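Local structure of putative HMP/thiamine permease protein YkoE (Bacillus subtilis, 5EDL) at residues S51-A54 against A55-R59; A136-P140 against G141-I145. The protein probably serves as the substrate-translocating membrane component of an energy-coupling factor transporter for thiamine or related hydroxymethylpyrimidine compounds, and binds thiamine itself. One frame throughout, in Å; residues are numbered along the deposited sequence.

In the fold
Both contacts are local, made by residues three to five positions apart, but they mark different ends of helices in different surroundings. Contact 1 is the last two turns of helix 49-58, buried among neighbouring helices with its centre about 9 Å from the centre of the chain. Contact 2 joins the loop before helix 140-170 to its first turn, at the surface, about 25 Å from that centre. Their own centres lie 32 Å apart, and the nearest atoms about 20 Å, without touching. In 51-59 main-chain bonds dominate, with an arginine closing the helix; in 136-145 two such bonds are joined by a serine cap and an edge-to-face tyrosine pair. Helix 140-170, begun in contact 2, later packs against contact 1.

Contact 1 (S51-A54 against A55-R59); sequences SVIA and AYMIR
Four successive i to i+4 bonds join Ser-51 to Ala-54 with Ala-55 to Ile-58, the ladder that defines an alpha helix. The N of Ala-55 reaches the O of Ser-51 at 3.2 Å, the longest of the four, whereas Met-57 N meets Ile-53 O at 2.9 Å. The helix ends at Arg-59, whose positive phi takes it out of helical geometry; a weak bond from its N to Ala-55 O adds one last rung.

The side chain of Arg-59 turns back: NE gives a hydrogen bond to Tyr-56 O at 2.8 Å, with an N-H...O angle of 150°, the oxygen lying 20° out of the guanidinium plane. A C-terminal carbonyl thus gains a side-chain donor, and the positive group sits where the helix dipole would probably welcome it. The same guanidinium has a second partner, a salt bridge from NH2 to Glu-183.

Ile-53 and Met-57 run side by side in the same direction, CG2 of Ile-53 touching SD of Met-57 at 3.8 Å. With chi1 at -66°, the isoleucine's CG2 branch stands opposite its backbone N, on the flank that the thioether reaches. The methionine's CG also lies 3.2 Å from Ile-53 O, alongside the carbonyl that its own N engages.

In the membrane bundle, Ile-53, Met-57 and Ile-58 press on helix 4-35 through Ile-13, Ile-9 and Met-10 respectively. Tyr-56 faces helix 140-170, where its OH is hydrogen-bonded to Asp-167, while Ser-51 OG bonds to Ala-64 O on helix 63-77, and Met-57 and Arg-59 meet Leu-180 on helix 179-192.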
loop_
_atom_site.group_PDB
_atom_site.type_symbol
_atom_site.label_atom_id
_atom_site.label_comp_id
_atom_site.label_asym_id
_atom_site.label_seq_id
_atom_site.Cartn_x
_atom_site.Cartn_y
_atom_site.Cartn_z
ATOM N N SER A 51 -1.015 -2.368 -1.278
ATOM C CA SER A 51 -0.642 -2.283 -2.682
ATOM C C SER A 51 0.825 -2.621 -2.879
ATOM O O SER A 51 1.180 -3.339 -3.796
ATOM C CB SER A 51 -0.929 -0.892 -3.246
ATOM O OG SER A 51 -2.314 -0.716 -3.457
ATOM N N VAL A 52 1.666 -2.095 -2.003
ATOM C CA VAL A 52 3.095 -2.294 -2.130
ATOM C C VAL A 52 3.447 -3.759 -1.828
ATOM O O VAL A 52 4.227 -4.361 -2.545
ATOM C CB VAL A 52 3.875 -1.334 -1.204
ATOM C CG1 VAL A 52 5.340 -1.766 -1.073
ATOM C CG2 VAL A 52 3.781 0.094 -1.740
ATOM N N ILE A 53 2.840 -4.311 -0.781
ATOM C CA ILE A 53 3.084 -5.689 -0.357
ATOM C C ILE A 53 2.729 -6.667 -1.478
ATOM O O ILE A 53 3.562 -7.466 -1.895
ATOM C CB ILE A 53 2.278 -6.028 0.935
ATOM C CG1 ILE A 53 2.812 -5.193 2.118
ATOM C CG2 ILE A 53 2.301 -7.552 1.217
ATOM C CD1 ILE A 53 2.019 -5.323 3.420
ATOM N N ALA A 54 1.510 -6.566 -1.996
ATOM C CA ALA A 54 1.058 -7.485 -3.036
ATOM C C ALA A 54 1.926 -7.393 -4.287
ATOM O O ALA A 54 2.266 -8.416 -4.858
ATOM C CB ALA A 54 -0.399 -7.231 -3.393
ATOM N N ALA A 55 2.275 -6.175 -4.704
ATOM C CA ALA A 55 3.071 -5.996 -5.920
ATOM C C ALA A 55 4.490 -6.533 -5.726
ATOM O O ALA A 55 5.007 -7.270 -6.559
ATOM C CB ALA A 55 3.115 -4.528 -6.334
ATOM N N TYR A 56 5.110 -6.138 -4.622
ATOM C CA TYR A 56 6.482 -6.543 -4.329
ATOM C C TYR A 56 6.585 -8.071 -4.153
ATOM O O TYR A 56 7.559 -8.688 -4.588
ATOM C CB TYR A 56 6.974 -5.786 -3.089
ATOM C CG TYR A 56 8.384 -6.078 -2.612
ATOM C CD1 TYR A 56 9.496 -5.711 -3.359
ATOM C CD2 TYR A 56 8.591 -6.681 -1.388
ATOM C CE1 TYR A 56 10.787 -5.974 -2.901
ATOM C CE2 TYR A 56 9.861 -6.940 -0.918
ATOM C CZ TYR A 56 10.955 -6.596 -1.674
ATOM O OH TYR A 56 12.192 -6.860 -1.169
ATOM N N MET A 57 5.561 -8.683 -3.567
ATOM C CA MET A 57 5.560 -10.134 -3.368
ATOM C C MET A 57 5.307 -10.896 -4.659
ATOM O O MET A 57 5.999 -11.860 -4.951
ATOM C CB MET A 57 4.501 -10.563 -2.348
ATOM C CG MET A 57 4.820 -10.255 -0.892
ATOM S SD MET A 57 3.525 -10.966 0.170
ATOM C CE MET A 57 2.849 -12.191 -0.967
ATOM N N ILE A 58 4.303 -10.462 -5.419
ATOM C CA ILE A 58 3.780 -11.264 -6.517
ATOM C C ILE A 58 4.363 -10.839 -7.861
ATOM O O ILE A 58 4.653 -11.679 -8.710
ATOM C CB ILE A 58 2.239 -11.188 -6.559
ATOM C CG1 ILE A 58 1.664 -11.822 -5.290
ATOM C CG2 ILE A 58 1.705 -11.848 -7.824
ATOM C CD1 ILE A 58 0.172 -11.619 -5.113
ATOM N N ARG A 59 4.530 -9.529 -8.031
ATOM C CA ARG A 59 5.253 -8.950 -9.157
ATOM C C ARG A 59 4.571 -9.232 -10.496
ATOM O O ARG A 59 5.228 -9.513 -11.488
ATOM C CB ARG A 59 6.709 -9.455 -9.160
ATOM C CG ARG A 59 7.433 -9.101 -7.856
ATOM C CD ARG A 59 8.947 -9.316 -7.875
ATOM N NE ARG A 59 9.514 -8.808 -6.628
ATOM C CZ ARG A 59 10.798 -8.802 -6.312
ATOM N NH1 ARG A 59 11.700 -9.301 -7.143
ATOM N NH2 ARG A 59 11.179 -8.303 -5.144
#

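Contact 2 (A136-P140 against G141-I145); sequences AAYSP and GYLLI
From Ser-139 onward the chain enters helix 140-170, and two i to i+4 backbone bonds open it: Leu-143 N to Ser-139 O at 2.9 Å, and Leu-144 N to Pro-140 O at 2.8 Å. The Ser-139 hydroxyl accepts from Tyr-142 N, OG to N 3.2 Å, along a nearly straight N-H...O path of 168°. Its chi1 of 75° tucks OG between the backbone N and the carbonyl carbon, so that the oxygen turns back over the first turn. This is a serine N-cap, supplying an acceptor to an amide that precedes the regular bonding, with Pro-140 as the first helical residue.

Tyr-138 and Tyr-142 form a T-shaped pair, centroids 5.3 Å apart and planes at 78°. The tyrosine of the helix presents its edge: CD2 of Tyr-142 comes within 3.8 Å of CG of Tyr-138, and CE2 stands over the centre of the Tyr-138 ring. Leu-143 crosses Tyr-138 at about a right angle, its CG 3.8 Å from the tyrosine's CB and its CD2 at the ring edge. Tyr-138 also meets the ring of Tyr-135, a residue of the thiamine pocket, and touches Pro-37; the OH of Tyr-142 is hydrogen-bonded to Ile-38 N, tying the first helical turn to the 37-38 loop.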
loop_
_atom_site.group_PDB
_atom_site.type_symbol
_atom_site.label_atom_id
_atom_site.label_comp_id
_atom_site.label_asym_id
_atom_site.label_seq_id
_atom_site.Cartn_x
_atom_site.Cartn_y
_atom_site.Cartn_z
ATOM N N ALA A 136 -11.099 21.138 -0.772
ATOM C CA ALA A 136 -11.131 22.287 -1.659
ATOM C C ALA A 136 -11.403 23.589 -0.891
ATOM O O ALA A 136 -11.202 24.678 -1.418
ATOM C CB ALA A 136 -12.173 22.079 -2.747
ATOM N N ALA A 137 -11.842 23.461 0.358
ATOM C CA ALA A 137 -12.111 24.609 1.216
ATOM C C ALA A 137 -10.851 25.190 1.869
ATOM O O ALA A 137 -10.903 26.281 2.449
ATOM C CB ALA A 137 -13.126 24.224 2.304
ATOM N N TYR A 138 -9.729 24.472 1.767
ATOM C CA TYR A 138 -8.511 24.823 2.506
ATOM C C TYR A 138 -7.577 25.736 1.707
ATOM O O TYR A 138 -7.676 25.833 0.481
ATOM C CB TYR A 138 -7.765 23.549 2.929
ATOM C CG TYR A 138 -8.599 22.628 3.793
ATOM C CD1 TYR A 138 -9.455 23.147 4.765
ATOM C CD2 TYR A 138 -8.557 21.248 3.621
ATOM C CE1 TYR A 138 -10.234 22.312 5.554
ATOM C CE2 TYR A 138 -9.336 20.405 4.403
ATOM C CZ TYR A 138 -10.172 20.941 5.369
ATOM O OH TYR A 138 -10.952 20.123 6.160
ATOM N N SER A 139 -6.671 26.399 2.418
ATOM C CA SER A 139 -5.713 27.316 1.799
ATOM C C SER A 139 -4.590 26.574 1.067
ATOM O O SER A 139 -4.320 25.402 1.352
ATOM C CB SER A 139 -5.101 28.233 2.857
ATOM O OG SER A 139 -4.157 27.510 3.635
ATOM N N PRO A 140 -3.921 27.264 0.129
ATOM C CA PRO A 140 -2.778 26.659 -0.561
ATOM C C PRO A 140 -1.692 26.196 0.412
ATOM O O PRO A 140 -1.152 25.108 0.232
ATOM C CB PRO A 140 -2.274 27.790 -1.465
ATOM C CG PRO A 140 -3.506 28.617 -1.738
ATOM C CD PRO A 140 -4.269 28.586 -0.428
ATOM N N GLY A 141 -1.392 26.997 1.430
ATOM C CA GLY A 141 -0.385 26.620 2.410
ATOM C C GLY A 141 -0.717 25.339 3.178
ATOM O O GLY A 141 0.112 24.449 3.325
ATOM N N TYR A 142 -1.940 25.259 3.676
ATOM C CA TYR A 142 -2.395 24.088 4.405
ATOM C C TYR A 142 -2.403 22.850 3.515
ATOM O O TYR A 142 -1.981 21.772 3.933
ATOM C CB TYR A 142 -3.797 24.327 4.956
ATOM C CG TYR A 142 -4.274 23.347 6.000
ATOM C CD1 TYR A 142 -3.632 23.236 7.235
ATOM C CD2 TYR A 142 -5.414 22.578 5.785
ATOM C CE1 TYR A 142 -4.097 22.362 8.212
ATOM C CE2 TYR A 142 -5.888 21.715 6.750
ATOM C CZ TYR A 142 -5.225 21.609 7.961
ATOM O OH TYR A 142 -5.697 20.739 8.915
ATOM N N LEU A 143 -2.918 23.017 2.302
ATOM C CA LEU A 143 -2.993 21.907 1.354
ATOM C C LEU A 143 -1.599 21.429 0.968
ATOM O O LEU A 143 -1.347 20.227 0.895
ATOM C CB LEU A 143 -3.777 22.307 0.109
ATOM C CG LEU A 143 -5.293 22.390 0.337
ATOM C CD1 LEU A 143 -5.999 23.006 -0.864
ATOM C CD2 LEU A 143 -5.829 20.988 0.641
ATOM N N LEU A 144 -0.706 22.380 0.723
ATOM C CA LEU A 144 0.659 22.065 0.341
ATOM C C LEU A 144 1.359 21.289 1.451
ATOM O O LEU A 144 2.040 20.295 1.193
ATOM C CB LEU A 144 1.434 23.348 0.005
ATOM C CG LEU A 144 1.065 23.989 -1.339
ATOM C CD1 LEU A 144 1.735 25.359 -1.539
ATOM C CD2 LEU A 144 1.409 23.047 -2.486
ATOM N N ILE A 145 1.188 21.737 2.688
ATOM C CA ILE A 145 1.797 21.049 3.815
ATOM C C ILE A 145 1.234 19.625 3.956
ATOM O O ILE A 145 1.984 18.670 4.175
ATOM C CB ILE A 145 1.601 21.835 5.123
ATOM C CG1 ILE A 145 2.413 23.133 5.074
ATOM C CG2 ILE A 145 2.045 21.001 6.303
ATOM C CD1 ILE A 145 2.078 24.121 6.176
#